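Local coordinates for ferric iron-binding protein HitA (Pseudomonas aeruginosa PAO1, PDB 6IWF), which probably binds ferric iron in the periplasm for delivery to an uptake transporter, and is linked to gallium internalization by this bacterium, at residues 101-113 and 183-196. Sequence-based numbering, arbitrary orientation.
Sequences ARTRVLAYNPKKI and VENGEVDMALINNY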
ATOM      1  N   ALA A 101       3.286  -0.831   6.783  1.00  5.26           N
ATOM      2  CA  ALA A 101       4.054  -0.255   5.687  1.00  6.09           C
ATOM      3  C   ALA A 101       4.545  -1.377   4.781  1.00  4.69           C
ATOM      4  O   ALA A 101       4.721  -2.514   5.213  1.00  4.82           O
ATOM      5  CB  ALA A 101       5.264   0.567   6.186  1.00  5.42           C
ATOM      6  N   ARG A 102       4.740  -1.053   3.508  1.00  6.32           N
ATOM      7  CA  ARG A 102       5.251  -2.013   2.538  1.00  6.14           C
ATOM      8  C   ARG A 102       6.295  -1.309   1.689  1.00  7.69           C
ATOM      9  O   ARG A 102       6.413  -0.080   1.719  1.00  5.58           O
ATOM     10  CB  ARG A 102       4.148  -2.514   1.619  1.00 11.44           C
ATOM     11  CG  ARG A 102       3.790  -1.386   0.696  1.00 16.27           C
ATOM     12  CD  ARG A 102       2.374  -1.295   0.359  1.00 20.23           C
ATOM     13  NE  ARG A 102       1.502  -1.250   1.520  1.00 18.59           N
ATOM     14  CZ  ARG A 102       0.200  -1.456   1.407  1.00 22.14           C
ATOM     15  NH1 ARG A 102      -0.580  -1.420   2.464  1.00 26.48           N
ATOM     16  NH2 ARG A 102      -0.310  -1.710   0.204  1.00 23.75           N
ATOM     17  N   THR A 103       7.008  -2.075   0.865  1.00  5.94           N
ATOM     18  CA  THR A 103       8.046  -1.479   0.032  1.00  5.24           C
ATOM     19  C   THR A 103       7.948  -1.978  -1.401  1.00  6.22           C
ATOM     20  O   THR A 103       7.622  -3.144  -1.649  1.00  7.73           O
ATOM     21  CB  THR A 103       9.469  -1.766   0.607  1.00  7.26           C
ATOM     22  OG1 THR A 103      10.460  -1.098  -0.191  1.00 11.50           O
ATOM     23  CG2 THR A 103       9.789  -3.260   0.666  1.00  9.32           C
ATOM     24  N   ARG A 104       8.242  -1.089  -2.344  1.00  3.89           N
ATOM     25  CA  ARG A 104       8.380  -1.508  -3.729  1.00  4.12           C
ATOM     26  C   ARG A 104       9.652  -2.327  -3.893  1.00  6.24           C
ATOM     27  O   ARG A 104      10.662  -2.090  -3.220  1.00  5.42           O
ATOM     28  CB  ARG A 104       8.412  -0.292  -4.664  1.00  5.88           C
ATOM     29  CG  ARG A 104       7.203   0.635  -4.503  1.00  5.03           C
ATOM     30  CD  ARG A 104       5.991   0.053  -5.144  1.00 17.58           C
ATOM     31  NE  ARG A 104       6.115  -0.050  -6.599  1.00  9.15           N
ATOM     32  CZ  ARG A 104       5.172  -0.615  -7.346  1.00 12.84           C
ATOM     33  NH1 ARG A 104       4.082  -1.094  -6.754  1.00 18.87           N
ATOM     34  NH2 ARG A 104       5.304  -0.697  -8.656  1.00 13.02           N
ATOM     35  N   VAL A 105       9.590  -3.307  -4.786  1.00  5.95           N
ATOM     36  CA  VAL A 105      10.716  -4.183  -5.088  1.00  5.14           C
ATOM     37  C   VAL A 105      10.735  -4.439  -6.588  1.00  5.42           C
ATOM     38  O   VAL A 105       9.839  -4.016  -7.327  1.00  6.24           O
ATOM     39  CB  VAL A 105      10.641  -5.517  -4.317  1.00  7.00           C
ATOM     40  CG1 VAL A 105      10.686  -5.264  -2.821  1.00  8.58           C
ATOM     41  CG2 VAL A 105       9.378  -6.285  -4.698  1.00  6.17           C
ATOM     42  N   LEU A 106      11.770  -5.149  -7.034  1.00  4.87           N
ATOM     43  CA  LEU A 106      11.863  -5.680  -8.392  1.00  5.46           C
ATOM     44  C   LEU A 106      11.888  -7.206  -8.273  1.00  6.25           C
ATOM     45  O   LEU A 106      12.897  -7.786  -7.858  1.00  6.75           O
ATOM     46  CB  LEU A 106      13.112  -5.137  -9.111  1.00  5.45           C
ATOM     47  CG  LEU A 106      13.289  -5.571 -10.569  1.00  6.92           C
ATOM     48  CD1 LEU A 106      12.277  -4.880 -11.480  1.00  6.96           C
ATOM     49  CD2 LEU A 106      14.708  -5.226 -11.003  1.00  9.02           C
ATOM     50  N   ALA A 107      10.783  -7.872  -8.598  1.00  4.83           N
ATOM     51  CA  ALA A 107      10.812  -9.333  -8.639  1.00  5.71           C
ATOM     52  C   ALA A 107      11.493  -9.757  -9.934  1.00  5.87           C
ATOM     53  O   ALA A 107      11.315  -9.111 -10.970  1.00  8.35           O
ATOM     54  CB  ALA A 107       9.403  -9.915  -8.553  1.00  7.20           C
ATOM     55  N   TYR A 108      12.319 -10.798  -9.869  1.00  5.51           N
ATOM     56  CA  TYR A 108      13.018 -11.222 -11.074  1.00  7.83           C
ATOM     57  C   TYR A 108      13.206 -12.731 -11.063  1.00  6.46           C
ATOM     58  O   TYR A 108      13.188 -13.376 -10.011  1.00  8.41           O
ATOM     59  CB  TYR A 108      14.370 -10.511 -11.236  1.00  7.97           C
ATOM     60  CG  TYR A 108      15.447 -10.934 -10.252  1.00  4.37           C
ATOM     61  CD1 TYR A 108      15.451 -10.452  -8.947  1.00  6.52           C
ATOM     62  CD2 TYR A 108      16.474 -11.788 -10.639  1.00  8.59           C
ATOM     63  CE1 TYR A 108      16.431 -10.828  -8.037  1.00  8.20           C
ATOM     64  CE2 TYR A 108      17.478 -12.177  -9.721  1.00  8.56           C
ATOM     65  CZ  TYR A 108      17.439 -11.692  -8.428  1.00 11.77           C
ATOM     66  OH  TYR A 108      18.408 -12.056  -7.504  1.00 10.48           O
ATOM     67  N   ASN A 109      13.387 -13.284 -12.269  1.00  7.85           N
ATOM     68  CA  ASN A 109      13.628 -14.708 -12.445  1.00 11.48           C
ATOM     69  C   ASN A 109      15.118 -14.920 -12.645  1.00  8.76           C
ATOM     70  O   ASN A 109      15.655 -14.512 -13.689  1.00 10.45           O
ATOM     71  CB  ASN A 109      12.849 -15.239 -13.646  1.00 10.83           C
ATOM     72  CG  ASN A 109      13.041 -16.738 -13.858  1.00 17.09           C
ATOM     73  OD1 ASN A 109      13.923 -17.356 -13.261  1.00 12.22           O
ATOM     74  ND2 ASN A 109      12.215 -17.320 -14.719  1.00 20.56           N
ATOM     75  N   PRO A 110      15.834 -15.508 -11.682  1.00 11.20           N
ATOM     76  CA  PRO A 110      17.296 -15.633 -11.827  1.00 11.21           C
ATOM     77  C   PRO A 110      17.720 -16.604 -12.906  1.00 13.25           C
ATOM     78  O   PRO A 110      18.910 -16.624 -13.251  1.00 18.10           O
ATOM     79  CB  PRO A 110      17.758 -16.105 -10.433  1.00 15.09           C
ATOM     80  CG  PRO A 110      16.544 -16.659  -9.777  1.00 16.92           C
ATOM     81  CD  PRO A 110      15.347 -15.990 -10.376  1.00 12.62           C
ATOM     82  N   LYS A 111      16.804 -17.420 -13.440  1.00 10.73           N
ATOM     83  CA  LYS A 111      17.134 -18.229 -14.605  1.00 14.20           C
ATOM     84  C   LYS A 111      17.189 -17.393 -15.873  1.00 20.07           C
ATOM     85  O   LYS A 111      17.844 -17.792 -16.843  1.00 17.26           O
ATOM     86  CB  LYS A 111      16.117 -19.355 -14.773  1.00 17.72           C
ATOM     87  CG  LYS A 111      15.922 -20.178 -13.519  1.00 23.40           C
ATOM     88  CD  LYS A 111      16.672 -21.487 -13.604  1.00 31.64           C
ATOM     89  CE  LYS A 111      15.717 -22.653 -13.812  1.00 33.65           C
ATOM     90  NZ  LYS A 111      16.460 -23.937 -13.974  1.00 45.42           N
ATOM     91  N   LYS A 112      16.532 -16.230 -15.878  1.00 12.99           N
ATOM     92  CA  LYS A 112      16.452 -15.404 -17.072  1.00 14.93           C
ATOM     93  C   LYS A 112      17.283 -14.136 -16.996  1.00 10.90           C
ATOM     94  O   LYS A 112      17.584 -13.562 -18.043  1.00 12.59           O
ATOM     95  CB  LYS A 112      14.994 -15.027 -17.350  1.00 15.34           C
ATOM     96  CG  LYS A 112      14.084 -16.236 -17.469  1.00 21.33           C
ATOM     97  CD  LYS A 112      13.363 -16.235 -18.798  1.00 24.88           C
ATOM     98  CE  LYS A 112      12.464 -17.440 -18.930  1.00 23.27           C
ATOM     99  NZ  LYS A 112      13.109 -18.547 -19.700  1.00 23.51           N
ATOM    100  N   ILE A 113      17.669 -13.700 -15.801  1.00 10.45           N
ATOM    101  CA  ILE A 113      18.550 -12.548 -15.653  1.00  9.68           C
ATOM    102  C   ILE A 113      19.332 -12.704 -14.360  1.00 12.37           C
ATOM    103  O   ILE A 113      18.756 -13.003 -13.310  1.00 12.83           O
ATOM    104  CB  ILE A 113      17.779 -11.211 -15.686  1.00 11.19           C
ATOM    105  CG1 ILE A 113      18.768 -10.045 -15.651  1.00 13.23           C
ATOM    106  CG2 ILE A 113      16.758 -11.090 -14.515  1.00  9.35           C
ATOM    107  CD1 ILE A 113      18.195  -8.747 -16.222  1.00 11.27           C
ATOM    108  N   VAL A 183       6.415 -13.609 -13.647  1.00  9.86           N
ATOM    109  CA  VAL A 183       7.846 -13.725 -13.361  1.00  9.74           C
ATOM    110  C   VAL A 183       8.173 -15.134 -12.896  1.00 13.83           C
ATOM    111  O   VAL A 183       9.147 -15.749 -13.349  1.00 13.16           O
ATOM    112  CB  VAL A 183       8.286 -12.688 -12.316  1.00 12.50           C
ATOM    113  CG1 VAL A 183       9.774 -12.890 -11.970  1.00  9.12           C
ATOM    114  CG2 VAL A 183       8.040 -11.285 -12.821  1.00  9.92           C
ATOM    115  N   GLU A 184       7.371 -15.656 -11.962  1.00 14.05           N
ATOM    116  CA  GLU A 184       7.636 -16.972 -11.402  1.00 14.48           C
ATOM    117  C   GLU A 184       7.570 -18.058 -12.465  1.00 16.10           C
ATOM    118  O   GLU A 184       8.326 -19.034 -12.399  1.00 20.13           O
ATOM    119  CB  GLU A 184       6.638 -17.257 -10.276  1.00 14.50           C
ATOM    120  CG  GLU A 184       6.749 -18.654  -9.692  1.00 20.06           C
ATOM    121  CD  GLU A 184       8.049 -18.864  -8.942  1.00 19.69           C
ATOM    122  OE1 GLU A 184       8.661 -17.855  -8.514  1.00 16.20           O
ATOM    123  OE2 GLU A 184       8.462 -20.035  -8.767  1.00 19.16           O
ATOM    124  N   ASN A 185       6.694 -17.896 -13.460  1.00 15.26           N
ATOM    125  CA  ASN A 185       6.474 -18.888 -14.506  1.00 19.47           C
ATOM    126  C   ASN A 185       7.297 -18.635 -15.763  1.00 23.42           C
ATOM    127  O   ASN A 185       7.067 -19.295 -16.783  1.00 26.46           O
ATOM    128  CB  ASN A 185       4.990 -18.943 -14.874  1.00 18.98           C
ATOM    129  CG  ASN A 185       4.147 -19.589 -13.795  1.00 23.94           C
ATOM    130  OD1 ASN A 185       4.617 -20.464 -13.062  1.00 30.00           O
ATOM    131  ND2 ASN A 185       2.889 -19.171 -13.694  1.00 26.41           N
ATOM    132  N   GLY A 186       8.235 -17.697 -15.721  1.00 14.53           N
ATOM    133  CA  GLY A 186       9.128 -17.496 -16.844  1.00 19.89           C
ATOM    134  C   GLY A 186       8.536 -16.775 -18.030  1.00 20.15           C
ATOM    135  O   GLY A 186       9.093 -16.853 -19.129  1.00 25.51           O
ATOM    136  N   GLU A 187       7.424 -16.068 -17.854  1.00 14.97           N
ATOM    137  CA  GLU A 187       6.825 -15.358 -18.978  1.00 13.86           C
ATOM    138  C   GLU A 187       7.421 -13.972 -19.174  1.00 17.86           C
ATOM    139  O   GLU A 187       7.435 -13.457 -20.298  1.00 12.72           O
ATOM    140  CB  GLU A 187       5.316 -15.246 -18.780  1.00 15.32           C
ATOM    141  CG  GLU A 187       4.607 -16.583 -18.875  1.00 22.93           C
ATOM    142  CD  GLU A 187       3.422 -16.652 -17.950  1.00 32.72           C
ATOM    143  OE1 GLU A 187       3.177 -17.734 -17.369  1.00 34.97           O
ATOM    144  OE2 GLU A 187       2.744 -15.610 -17.805  1.00 27.58           O
ATOM    145  N   VAL A 188       7.916 -13.358 -18.108  1.00 13.47           N
ATOM    146  CA  VAL A 188       8.554 -12.051 -18.189  1.00 12.45           C
ATOM    147  C   VAL A 188       9.699 -12.073 -17.191  1.00  9.32           C
ATOM    148  O   VAL A 188       9.618 -12.739 -16.154  1.00  9.28           O
ATOM    149  CB  VAL A 188       7.559 -10.892 -17.920  1.00 11.36           C
ATOM    150  CG1 VAL A 188       7.105 -10.855 -16.437  1.00  9.22           C
ATOM    151  CG2 VAL A 188       8.165  -9.558 -18.349  1.00 10.61           C
ATOM    152  N   ASP A 189      10.798 -11.378 -17.527  1.00  8.41           N
ATOM    153  CA  ASP A 189      12.018 -11.539 -16.739  1.00  9.54           C
ATOM    154  C   ASP A 189      11.902 -10.898 -15.360  1.00  7.73           C
ATOM    155  O   ASP A 189      12.504 -11.393 -14.403  1.00  8.47           O
ATOM    156  CB  ASP A 189      13.225 -10.944 -17.470  1.00  8.90           C
ATOM    157  CG  ASP A 189      13.589 -11.705 -18.742  1.00 16.92           C
ATOM    158  OD1 ASP A 189      13.012 -12.790 -18.998  1.00 17.24           O
ATOM    159  OD2 ASP A 189      14.460 -11.210 -19.496  1.00 16.35           O
ATOM    160  N   MET A 190      11.162  -9.796 -15.235  1.00  6.93           N
ATOM    161  CA  MET A 190      11.072  -9.088 -13.962  1.00  7.93           C
ATOM    162  C   MET A 190       9.741  -8.347 -13.888  1.00  6.29           C
ATOM    163  O   MET A 190       9.035  -8.206 -14.883  1.00  7.77           O
ATOM    164  CB  MET A 190      12.259  -8.121 -13.789  1.00 11.07           C
ATOM    165  CG  MET A 190      12.347  -7.038 -14.823  1.00 11.80           C
ATOM    166  SD  MET A 190      13.983  -6.235 -14.835  1.00 22.54           S
ATOM    167  CE  MET A 190      14.993  -7.610 -14.722  1.00 12.38           C
ATOM    168  N   ALA A 191       9.402  -7.853 -12.696  1.00  7.34           N
ATOM    169  CA  ALA A 191       8.191  -7.053 -12.550  1.00  7.44           C
ATOM    170  C   ALA A 191       8.333  -6.101 -11.374  1.00  8.85           C
ATOM    171  O   ALA A 191       8.952  -6.442 -10.361  1.00  7.65           O
ATOM    172  CB  ALA A 191       6.942  -7.932 -12.353  1.00  8.03           C
ATOM    173  N   LEU A 192       7.743  -4.916 -11.529  1.00  5.14           N
ATOM    174  CA  LEU A 192       7.687  -3.893 -10.491  1.00  6.25           C
ATOM    175  C   LEU A 192       6.445  -4.139  -9.647  1.00  8.38           C
ATOM    176  O   LEU A 192       5.328  -4.063 -10.164  1.00  8.23           O
ATOM    177  CB  LEU A 192       7.623  -2.511 -11.137  1.00  5.85           C
ATOM    178  CG  LEU A 192       8.822  -2.107 -11.997  1.00  7.34           C
ATOM    179  CD1 LEU A 192       8.528  -0.808 -12.704  1.00  6.64           C
ATOM    180  CD2 LEU A 192      10.059  -1.967 -11.093  1.00  7.60           C
ATOM    181  N   ILE A 193       6.629  -4.449  -8.358  1.00  7.41           N
ATOM    182  CA  ILE A 193       5.529  -4.839  -7.475  1.00  6.53           C
ATOM    183  C   ILE A 193       5.878  -4.462  -6.042  1.00  6.34           C
ATOM    184  O   ILE A 193       7.016  -4.138  -5.722  1.00  7.69           O
ATOM    185  CB  ILE A 193       5.226  -6.358  -7.518  1.00  8.84           C
ATOM    186  CG1 ILE A 193       6.487  -7.151  -7.155  1.00  9.33           C
ATOM    187  CG2 ILE A 193       4.651  -6.789  -8.855  1.00 16.59           C
ATOM    188  CD1 ILE A 193       6.188  -8.537  -6.617  1.00 17.08           C
ATOM    189  N   ASN A 194       4.876  -4.497  -5.166  1.00  5.92           N
ATOM    190  CA  ASN A 194       5.140  -4.402  -3.741  1.00  5.58           C
ATOM    191  C   ASN A 194       5.621  -5.743  -3.203  1.00  6.02           C
ATOM    192  O   ASN A 194       5.289  -6.810  -3.734  1.00  6.82           O
ATOM    193  CB  ASN A 194       3.884  -3.960  -3.004  1.00  8.41           C
ATOM    194  CG  ASN A 194       3.748  -2.453  -2.957  1.00 12.43           C
ATOM    195  OD1 ASN A 194       4.753  -1.725  -2.934  1.00 16.80           O
ATOM    196  ND2 ASN A 194       2.515  -1.975  -2.920  1.00 13.79           N
ATOM    197  N   ASN A 195       6.386  -5.680  -2.112  1.00  4.32           N
ATOM    198  CA  ASN A 195       7.100  -6.869  -1.654  1.00  6.23           C
ATOM    199  C   ASN A 195       6.157  -8.002  -1.276  1.00  8.62           C
ATOM    200  O   ASN A 195       6.506  -9.178  -1.442  1.00  8.58           O
ATOM    201  CB  ASN A 195       7.985  -6.504  -0.457  1.00  8.56           C
ATOM    202  CG  ASN A 195       7.174  -6.198   0.776  1.00 10.89           C
ATOM    203  OD1 ASN A 195       6.497  -5.169   0.857  1.00  8.97           O
ATOM    204  ND2 ASN A 195       7.215  -7.107   1.750  1.00 14.24           N
ATOM    205  N   TYR A 196       4.960  -7.682  -0.767  1.00  5.23           N
ATOM    206  CA  TYR A 196       4.191  -8.728  -0.096  1.00  7.87           C
ATOM    207  C   TYR A 196       3.595  -9.743  -1.069  1.00 11.85           C
ATOM    208  O   TYR A 196       3.241 -10.847  -0.636  1.00 10.27           O
ATOM    209  CB  TYR A 196       3.101  -8.101   0.787  1.00  9.43           C
ATOM    210  CG  TYR A 196       2.156  -7.188   0.065  1.00  7.74           C
ATOM    211  CD1 TYR A 196       1.125  -7.709  -0.710  1.00 13.52           C
ATOM    212  CD2 TYR A 196       2.273  -5.807   0.161  1.00 11.79           C
ATOM    213  CE1 TYR A 196       0.241  -6.879  -1.379  1.00 17.06           C
ATOM    214  CE2 TYR A 196       1.385  -4.966  -0.512  1.00 12.37           C
ATOM    215  CZ  TYR A 196       0.376  -5.517  -1.282  1.00 18.12           C
ATOM    216  OH  TYR A 196      -0.518  -4.705  -1.960  1.00 21.63           O
TER
HETATM  217  O   HOH W   1       5.355   0.670  -1.345  1.00 13.32           O
HETATM  218  O   HOH W   2       3.562  -2.287 -10.850  1.00 10.64           O
HETATM  219  O   HOH W   3      10.751 -15.022 -16.124  1.00 26.78           O
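V105 and A107 pair with I193 and A191 across two antiparallel strands, in a backbone ladder that N109 N extends to D189 O. The tight part is buried apolar packing: L106 CD1 lies 3.7 Å from L192 CD2 and also rests on M190, whose chain bends at its last torsion (chi3 44°) and sets CE 3.7 Å from I113 CD1. On the other face V105 and A107 meet I193, with M180 of helix 176-184 against A107 and I193. Beyond the last strand pair, N195 holds T103 twice: its backbone N donates to T103 O, and its OD1 receives T103 N at 3.1 Å, the N-H almost straight (176°) but above the amide plane. The solvent side is looser: exposed K112 runs its CB and CD past OD1 of partly exposed D189, K112 NZ staying 5.8 Å from that oxygen, and D189 instead forms a salt bridge with R133. R102 CD sits at the Y196 ring edge, its guanidinium bridged to E263. Y196 OH is hydrogen-bonded to E60 OE1; both residues bind Fe(3+) in this protein, though no iron is bound here. Strand 190-194 thus delivers Y196 to the iron site, with R102 of its antiparallel partner beside the ring, in a periplasmic-binding-protein fold.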